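Local coordinates for glucanase (Clostridium thermocellum, PDB 5GXX), which probably hydrolyses internal beta-1,4-glucosidic bonds of cellulose, as an endoglucanase of glycoside hydrolase family 9 and a component of the cellulosome, at residues A62-Y73 and Q147-V158; S192-W203 and H243-A252. The protein carries 1 engineered substitution. All coordinates share one frame; numbering follows the deposited sequence.

Contact 1: A62-Y73 and Q147-V158; sequences AYSAAMLGWALY and QMAAALAVGSIV
Val154 is the knob of this contact, its side chain seated in a hole formed by Ala66, Gly69, Trp70 and Tyr73. Its two methyls divide the work: CG1 rests 3.6 Å from Ala66 O, and CG2 lies 3.6 Å from Gly69 C. Because Gly69 has no side chain, the valine reaches the backbone itself. One turn on, Val158 CG1 wedges against Tyr73 CB at 3.6 Å, while Ile157 CG2 meets the edge of the Tyr73 ring, 3.8 Å from CD1 and in the ring plane. The short segments run nearly parallel, their axes 7.9 Å apart at closest and crossing at 23°, which fits two neighbouring helices of the (alpha/alpha)6 barrel of family 9 glycosidases. Alanines make the close approach possible: Ala66 CB lies 4.0 Å from Ala151 CB. Beside them one water donates to both Ala65 O and Ala151 O, bridging the helices through main-chain carbonyls. At the N-terminal end, Gln147 lies against the backbone of Tyr63, OE1 3.4 Å from Tyr63 CA. The bend at chi2 (60°) brings the amide against Tyr63 CA and Ala66 CB, and a hydrogen bond from Trp203 NE1 to OE1 holds it from outside.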
# COMPACT_ATOMS: atom_id res chain seq x y z
N ALA A 62 -17.10 14.43 38.27
CA ALA A 62 -17.87 14.68 39.47
C ALA A 62 -17.19 15.76 40.30
O ALA A 62 -17.86 16.62 40.85
CB ALA A 62 -18.06 13.39 40.25
N TYR A 63 -15.85 15.75 40.35
CA TYR A 63 -15.12 16.77 41.11
C TYR A 63 -15.50 18.13 40.56
O TYR A 63 -15.81 19.06 41.32
CB TYR A 63 -13.60 16.56 41.01
CG TYR A 63 -12.82 17.82 41.31
CD1 TYR A 63 -12.49 18.16 42.62
CD2 TYR A 63 -12.42 18.67 40.28
CE1 TYR A 63 -11.79 19.32 42.91
CE2 TYR A 63 -11.71 19.85 40.56
CZ TYR A 63 -11.42 20.16 41.88
OH TYR A 63 -10.72 21.30 42.20
N SER A 64 -15.47 18.23 39.23
CA SER A 64 -15.76 19.49 38.53
C SER A 64 -17.18 19.94 38.86
O SER A 64 -17.41 21.10 39.19
CB SER A 64 -15.54 19.41 37.02
OG SER A 64 -14.20 19.08 36.69
N ALA A 65 -18.14 19.04 38.74
CA ALA A 65 -19.52 19.36 39.12
C ALA A 65 -19.65 19.81 40.57
O ALA A 65 -20.33 20.80 40.85
CB ALA A 65 -20.42 18.15 38.86
N ALA A 66 -18.98 19.12 41.50
CA ALA A 66 -18.98 19.51 42.91
C ALA A 66 -18.47 20.94 43.10
O ALA A 66 -19.03 21.73 43.85
CB ALA A 66 -18.18 18.54 43.76
N MET A 67 -17.39 21.28 42.39
CA MET A 67 -16.82 22.62 42.51
C MET A 67 -17.72 23.68 41.87
O MET A 67 -17.80 24.77 42.43
CB MET A 67 -15.46 22.65 41.83
CG MET A 67 -14.40 21.81 42.48
SD MET A 67 -14.14 22.22 44.20
CE MET A 67 -13.27 23.79 44.12
N LEU A 68 -18.41 23.37 40.78
CA LEU A 68 -19.43 24.28 40.25
C LEU A 68 -20.56 24.48 41.25
O LEU A 68 -21.05 25.61 41.42
CB LEU A 68 -19.99 23.80 38.90
CG LEU A 68 -19.00 23.77 37.73
CD1 LEU A 68 -19.76 23.60 36.41
CD2 LEU A 68 -18.09 25.00 37.64
N GLY A 69 -20.95 23.39 41.93
CA GLY A 69 -21.94 23.46 42.99
C GLY A 69 -21.45 24.34 44.12
O GLY A 69 -22.20 25.19 44.62
N TRP A 70 -20.18 24.17 44.50
CA TRP A 70 -19.62 24.94 45.61
C TRP A 70 -19.62 26.42 45.23
O TRP A 70 -19.92 27.26 46.08
CB TRP A 70 -18.23 24.42 45.99
CG TRP A 70 -17.68 24.92 47.31
CD1 TRP A 70 -18.34 25.67 48.23
CD2 TRP A 70 -16.37 24.68 47.85
NE1 TRP A 70 -17.53 25.94 49.30
CE2 TRP A 70 -16.31 25.34 49.09
CE3 TRP A 70 -15.23 24.01 47.38
CZ2 TRP A 70 -15.16 25.33 49.89
CZ3 TRP A 70 -14.09 23.99 48.17
CH2 TRP A 70 -14.06 24.66 49.40
N ALA A 71 -19.29 26.74 43.97
CA ALA A 71 -19.33 28.13 43.51
C ALA A 71 -20.71 28.75 43.73
O ALA A 71 -20.83 29.88 44.24
CB ALA A 71 -18.91 28.21 42.06
N LEU A 72 -21.75 28.01 43.36
CA LEU A 72 -23.12 28.47 43.55
C LEU A 72 -23.47 28.57 45.02
O LEU A 72 -24.17 29.51 45.42
CB LEU A 72 -24.10 27.55 42.81
CG LEU A 72 -24.16 27.67 41.28
CD1 LEU A 72 -24.91 26.50 40.64
CD2 LEU A 72 -24.75 29.00 40.78
N TYR A 73 -23.00 27.61 45.83
CA TYR A 73 -23.29 27.57 47.26
C TYR A 73 -22.76 28.79 47.99
O TYR A 73 -23.41 29.33 48.87
CB TYR A 73 -22.75 26.27 47.88
CG TYR A 73 -23.01 26.08 49.36
CD1 TYR A 73 -24.21 25.51 49.81
CD2 TYR A 73 -22.05 26.42 50.30
CE1 TYR A 73 -24.44 25.32 51.18
CE2 TYR A 73 -22.27 26.23 51.65
CZ TYR A 73 -23.48 25.69 52.09
OH TYR A 73 -23.66 25.52 53.45
N GLN A 147 -16.92 10.87 45.31
CA GLN A 147 -16.94 12.15 44.60
C GLN A 147 -18.26 12.39 43.89
O GLN A 147 -18.80 13.50 43.92
CB GLN A 147 -15.74 12.29 43.64
CG GLN A 147 -15.53 13.69 43.03
CD GLN A 147 -15.29 14.77 44.07
OE1 GLN A 147 -16.07 15.72 44.15
NE2 GLN A 147 -14.23 14.64 44.85
N MET A 148 -18.82 11.34 43.30
CA MET A 148 -20.13 11.46 42.66
C MET A 148 -21.18 11.83 43.72
O MET A 148 -22.04 12.67 43.48
CB MET A 148 -20.52 10.17 41.92
CG MET A 148 -19.60 9.83 40.75
SD MET A 148 -19.80 8.13 40.13
CE MET A 148 -21.51 8.14 39.57
N ALA A 149 -21.06 11.23 44.91
CA ALA A 149 -21.96 11.56 46.01
C ALA A 149 -21.85 13.03 46.42
O ALA A 149 -22.87 13.68 46.63
CB ALA A 149 -21.67 10.69 47.22
N ALA A 150 -20.62 13.52 46.54
CA ALA A 150 -20.37 14.89 46.97
C ALA A 150 -20.97 15.88 45.98
O ALA A 150 -21.62 16.86 46.37
CB ALA A 150 -18.87 15.13 47.10
N ALA A 151 -20.77 15.62 44.69
CA ALA A 151 -21.29 16.49 43.63
C ALA A 151 -22.80 16.57 43.71
O ALA A 151 -23.40 17.65 43.63
CB ALA A 151 -20.86 15.98 42.27
N LEU A 152 -23.42 15.42 43.91
CA LEU A 152 -24.87 15.38 44.04
C LEU A 152 -25.38 15.99 45.35
O LEU A 152 -26.47 16.59 45.39
CB LEU A 152 -25.39 13.96 43.84
CG LEU A 152 -25.26 13.47 42.39
CD1 LEU A 152 -25.30 11.94 42.31
CD2 LEU A 152 -26.33 14.08 41.48
N ALA A 153 -24.59 15.91 46.41
CA ALA A 153 -24.98 16.52 47.68
C ALA A 153 -25.00 18.04 47.55
O ALA A 153 -26.02 18.68 47.81
CB ALA A 153 -24.06 16.07 48.80
N VAL A 154 -23.88 18.63 47.16
CA VAL A 154 -23.92 20.07 46.95
C VAL A 154 -24.92 20.51 45.86
O VAL A 154 -25.64 21.50 46.03
CB VAL A 154 -22.52 20.67 46.74
CG1 VAL A 154 -21.82 20.11 45.48
CG2 VAL A 154 -22.59 22.19 46.72
N GLY A 155 -25.02 19.75 44.77
CA GLY A 155 -25.99 20.07 43.72
C GLY A 155 -27.42 20.11 44.23
O GLY A 155 -28.21 20.97 43.82
N SER A 156 -27.74 19.17 45.12
CA SER A 156 -29.08 19.08 45.70
C SER A 156 -29.41 20.34 46.50
O SER A 156 -30.57 20.77 46.51
CB SER A 156 -29.21 17.83 46.57
OG SER A 156 -28.72 18.00 47.90
N ILE A 157 -28.42 20.96 47.14
CA ILE A 157 -28.65 22.22 47.85
C ILE A 157 -28.87 23.36 46.87
O ILE A 157 -29.89 24.06 46.90
CB ILE A 157 -27.44 22.61 48.74
CG1 ILE A 157 -27.10 21.48 49.71
CG2 ILE A 157 -27.66 23.96 49.45
CD1 ILE A 157 -25.84 21.72 50.53
N VAL A 158 -27.90 23.57 45.99
CA VAL A 158 -27.91 24.77 45.18
C VAL A 158 -28.97 24.74 44.08
O VAL A 158 -29.40 25.80 43.61
CB VAL A 158 -26.49 25.14 44.65
CG1 VAL A 158 -25.51 25.15 45.79
CG2 VAL A 158 -26.01 24.19 43.56
O HOH W 1 -22.84 20.08 42.44

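Contact 2: S192-W203 and H243-A252; sequences SSHSGFWDELLW and HCWDDCHYGA. With CA (calcium ion), chain C.
Asp246 reaches His194 and Ser195 with its carboxylate, and through its main-chain O shares a calcium ion with Ser195, Asp199 and Glu200. Its CG stands anti to the backbone N (chi1 -176°), which carries the carboxylate to the loop at 193-195, while its CB lies over one face of its neighbour Trp245. At the tip the oxygens divide: OD1 accepts from His194 N at 2.9 Å in a nearly straight bond (168°), on the syn side of the carboxylate, and from a calcium-bound water that also donates to Ser193 OG. OD2 takes Ser195 OG at 2.9 Å from above the carboxylate plane, with a weak bond from Ser195 N. The carboxylate is thus second shell, holding two of the ligands, Ser195 OG and the water, without touching the ion, which Asp246 O binds at 2.3 Å. Ser195 OG, Gly196 O, both oxygens of Asp199 and of Glu200, and the water complete eight ligand atoms.

Asp247 OD1 lies 3.2 Å from Asp199 CB and accepts from His249 N, forming an Asx turn, and from His249 ND1 at 2.6 Å in the imidazole plane, which, with the bond from NE2 to Glu238 O, holds the ring's rotation. Cys248 lies over one face of Trp203: CB makes a CH-pi contact and SG sits 3.7 Å from the centroid of the five-membered ring. His243 points its edge at the same face of the six-membered ring in a T-shaped pair, planes at 67°. Leu202 CG meets Ala252 CB between helices 198-212 and 249-260. The whole is a calcium site that ties a helix N-terminus and its preceding loop to a type I beta turn, within the catalytic module of a family 9 glycosidase.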
# COMPACT_ATOMS: atom_id res chain seq x y z
N SER A 192 -5.67 8.02 38.12
CA SER A 192 -5.43 7.06 39.20
C SER A 192 -5.78 7.67 40.56
O SER A 192 -5.58 8.88 40.75
CB SER A 192 -3.95 6.62 39.19
OG SER A 192 -3.71 5.70 38.13
N SER A 193 -6.30 6.86 41.48
CA SER A 193 -6.53 7.32 42.85
C SER A 193 -5.18 7.34 43.57
O SER A 193 -4.61 6.30 43.89
CB SER A 193 -7.55 6.43 43.58
OG SER A 193 -7.78 6.87 44.91
N HIS A 194 -4.63 8.53 43.78
CA HIS A 194 -3.30 8.67 44.39
C HIS A 194 -3.37 8.75 45.91
O HIS A 194 -2.59 8.13 46.61
CB HIS A 194 -2.60 9.93 43.86
CG HIS A 194 -2.44 9.93 42.37
ND1 HIS A 194 -1.58 9.07 41.71
CD2 HIS A 194 -3.07 10.63 41.40
CE1 HIS A 194 -1.68 9.27 40.41
NE2 HIS A 194 -2.58 10.20 40.20
N SER A 195 -4.29 9.57 46.40
CA SER A 195 -4.38 9.88 47.82
C SER A 195 -5.17 8.82 48.57
O SER A 195 -5.22 8.84 49.79
CB SER A 195 -5.02 11.25 48.03
OG SER A 195 -6.26 11.32 47.34
N GLY A 196 -5.83 7.91 47.86
CA GLY A 196 -6.77 7.00 48.50
C GLY A 196 -8.17 7.59 48.52
O GLY A 196 -8.45 8.60 47.85
N PHE A 197 -9.03 6.97 49.31
CA PHE A 197 -10.46 7.28 49.27
C PHE A 197 -11.00 7.94 50.54
O PHE A 197 -12.15 8.37 50.57
CB PHE A 197 -11.25 6.01 48.92
CG PHE A 197 -11.16 4.94 49.99
CD1 PHE A 197 -11.79 5.14 51.21
CD2 PHE A 197 -10.38 3.81 49.81
CE1 PHE A 197 -11.71 4.21 52.23
CE2 PHE A 197 -10.27 2.86 50.85
CZ PHE A 197 -10.92 3.08 52.05
N TRP A 198 -10.18 8.05 51.59
CA TRP A 198 -10.66 8.69 52.82
C TRP A 198 -11.03 10.16 52.62
O TRP A 198 -12.00 10.65 53.22
CB TRP A 198 -9.67 8.52 53.98
CG TRP A 198 -9.44 7.08 54.36
CD1 TRP A 198 -8.29 6.36 54.19
CD2 TRP A 198 -10.38 6.18 54.97
NE1 TRP A 198 -8.45 5.08 54.67
CE2 TRP A 198 -9.73 4.94 55.14
CE3 TRP A 198 -11.71 6.31 55.39
CZ2 TRP A 198 -10.36 3.84 55.72
CZ3 TRP A 198 -12.34 5.21 55.97
CH2 TRP A 198 -11.67 3.99 56.12
N ASP A 199 -10.27 10.88 51.80
CA ASP A 199 -10.62 12.27 51.52
C ASP A 199 -11.96 12.44 50.80
O ASP A 199 -12.70 13.37 51.12
CB ASP A 199 -9.50 12.96 50.72
CG ASP A 199 -9.10 12.17 49.48
OD1 ASP A 199 -8.38 11.16 49.62
OD2 ASP A 199 -9.51 12.55 48.36
N GLU A 200 -12.29 11.56 49.86
CA GLU A 200 -13.61 11.63 49.22
C GLU A 200 -14.73 11.35 50.22
O GLU A 200 -15.80 11.97 50.16
CB GLU A 200 -13.74 10.64 48.05
CG GLU A 200 -12.96 10.98 46.79
CD GLU A 200 -11.48 10.68 46.89
OE1 GLU A 200 -11.07 10.05 47.89
OE2 GLU A 200 -10.72 11.07 45.96
N LEU A 201 -14.51 10.41 51.13
CA LEU A 201 -15.56 10.16 52.13
C LEU A 201 -15.76 11.36 53.03
O LEU A 201 -16.90 11.68 53.37
CB LEU A 201 -15.30 8.89 52.95
CG LEU A 201 -15.27 7.58 52.17
CD1 LEU A 201 -14.91 6.45 53.17
CD2 LEU A 201 -16.61 7.30 51.49
N LEU A 202 -14.66 11.99 53.44
CA LEU A 202 -14.72 13.26 54.17
C LEU A 202 -15.51 14.34 53.43
O LEU A 202 -16.39 14.98 54.00
CB LEU A 202 -13.31 13.79 54.42
CG LEU A 202 -13.21 15.16 55.10
CD1 LEU A 202 -13.88 15.17 56.47
CD2 LEU A 202 -11.73 15.53 55.21
N TRP A 203 -15.14 14.57 52.18
CA TRP A 203 -15.75 15.59 51.32
C TRP A 203 -17.23 15.31 51.14
O TRP A 203 -18.06 16.20 51.32
CB TRP A 203 -14.99 15.56 49.99
CG TRP A 203 -15.38 16.42 48.82
CD1 TRP A 203 -15.73 15.97 47.60
CD2 TRP A 203 -15.32 17.86 48.71
NE1 TRP A 203 -15.94 17.01 46.72
CE2 TRP A 203 -15.69 18.18 47.38
CE3 TRP A 203 -15.00 18.89 49.59
CZ2 TRP A 203 -15.76 19.50 46.92
CZ3 TRP A 203 -15.08 20.20 49.13
CH2 TRP A 203 -15.45 20.49 47.81
N HIS A 243 -6.10 21.30 46.67
CA HIS A 243 -7.44 20.80 46.39
C HIS A 243 -7.54 20.50 44.90
O HIS A 243 -7.23 21.35 44.08
CB HIS A 243 -8.42 21.91 46.75
CG HIS A 243 -9.85 21.48 46.78
ND1 HIS A 243 -10.42 20.91 47.90
CD2 HIS A 243 -10.82 21.53 45.83
CE1 HIS A 243 -11.69 20.64 47.63
NE2 HIS A 243 -11.96 21.01 46.39
N CYS A 244 -7.97 19.29 44.56
CA CYS A 244 -8.08 18.89 43.16
C CYS A 244 -8.93 17.63 43.01
O CYS A 244 -9.40 17.05 43.99
CB CYS A 244 -6.68 18.63 42.60
SG CYS A 244 -5.81 17.22 43.37
N TRP A 245 -9.08 17.20 41.76
CA TRP A 245 -9.90 16.02 41.44
C TRP A 245 -9.56 14.78 42.26
O TRP A 245 -10.44 13.95 42.47
CB TRP A 245 -9.83 15.67 39.94
CG TRP A 245 -8.43 15.34 39.50
CD1 TRP A 245 -7.48 16.22 39.02
CD2 TRP A 245 -7.78 14.07 39.57
NE1 TRP A 245 -6.30 15.57 38.79
CE2 TRP A 245 -6.46 14.24 39.10
CE3 TRP A 245 -8.19 12.79 39.97
CZ2 TRP A 245 -5.54 13.19 39.03
CZ3 TRP A 245 -7.28 11.74 39.89
CH2 TRP A 245 -5.97 11.95 39.43
N ASP A 246 -8.31 14.62 42.66
CA ASP A 246 -7.87 13.44 43.40
C ASP A 246 -8.06 13.52 44.92
O ASP A 246 -8.11 12.50 45.63
CB ASP A 246 -6.39 13.19 43.11
CG ASP A 246 -5.89 11.92 43.77
OD1 ASP A 246 -6.29 10.84 43.31
OD2 ASP A 246 -5.13 12.02 44.76
N ASP A 247 -8.14 14.75 45.40
CA ASP A 247 -8.04 15.03 46.82
C ASP A 247 -8.67 16.36 47.23
O ASP A 247 -8.09 17.44 47.04
CB ASP A 247 -6.58 14.95 47.26
CG ASP A 247 -6.41 14.95 48.77
OD1 ASP A 247 -7.42 15.13 49.50
OD2 ASP A 247 -5.25 14.82 49.20
N CYS A 248 -9.86 16.26 47.80
CA CYS A 248 -10.66 17.38 48.25
C CYS A 248 -10.61 17.59 49.76
O CYS A 248 -11.42 18.35 50.30
CB CYS A 248 -12.11 17.21 47.78
SG CYS A 248 -12.37 17.47 46.02
N HIS A 249 -9.69 16.95 50.48
CA HIS A 249 -9.66 17.15 51.94
C HIS A 249 -9.37 18.58 52.34
O HIS A 249 -9.87 19.04 53.36
CB HIS A 249 -8.80 16.16 52.75
CG HIS A 249 -7.33 16.46 52.77
ND1 HIS A 249 -6.48 15.98 51.81
CD2 HIS A 249 -6.56 17.11 53.68
CE1 HIS A 249 -5.24 16.34 52.11
NE2 HIS A 249 -5.26 17.05 53.22
N TYR A 250 -8.59 19.27 51.51
CA TYR A 250 -8.20 20.66 51.75
C TYR A 250 -9.45 21.53 51.92
O TYR A 250 -9.62 22.22 52.92
CB TYR A 250 -7.31 21.20 50.61
CG TYR A 250 -6.16 20.25 50.34
CD1 TYR A 250 -5.00 20.31 51.11
CD2 TYR A 250 -6.25 19.26 49.36
CE1 TYR A 250 -3.95 19.42 50.89
CE2 TYR A 250 -5.21 18.36 49.15
CZ TYR A 250 -4.08 18.44 49.93
OH TYR A 250 -3.05 17.54 49.75
N GLY A 251 -10.33 21.48 50.93
CA GLY A 251 -11.58 22.24 50.95
C GLY A 251 -12.51 21.74 52.03
O GLY A 251 -13.22 22.55 52.64
N ALA A 252 -12.53 20.43 52.27
CA ALA A 252 -13.38 19.89 53.33
C ALA A 252 -13.00 20.44 54.71
O ALA A 252 -13.89 20.72 55.51
CB ALA A 252 -13.37 18.37 53.31
CA CA C . -8.71 10.77 47.09
O HOH W 2 -8.04 9.60 45.27
O HOH W 3 -11.71 14.09 47.47
O HOH W 4 -11.63 13.32 44.83

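In the fold
Contact 1 closes before contact 2 opens, so the two follow in series along the chain. Their centres are 14 Å apart, on the same side of the chain's centre. Contact 1 joins helices 58-75 and 142-158; contact 2 links the loop and start of helix 198-212 to the loop leading into helix 249-260. They also meet directly: Ala150 CB packs 3.3 Å from Trp203 CD1, and Met67 SD lies 3.3 Å from His243 NE2. The helix pair therefore packs against the Trp203–His243 end of contact 2, beside the calcium site, while the calcium loop at 192-196 reaches the surface, all within the helical family 9 region that precedes the beta-rich part of the chain from residue 447 on.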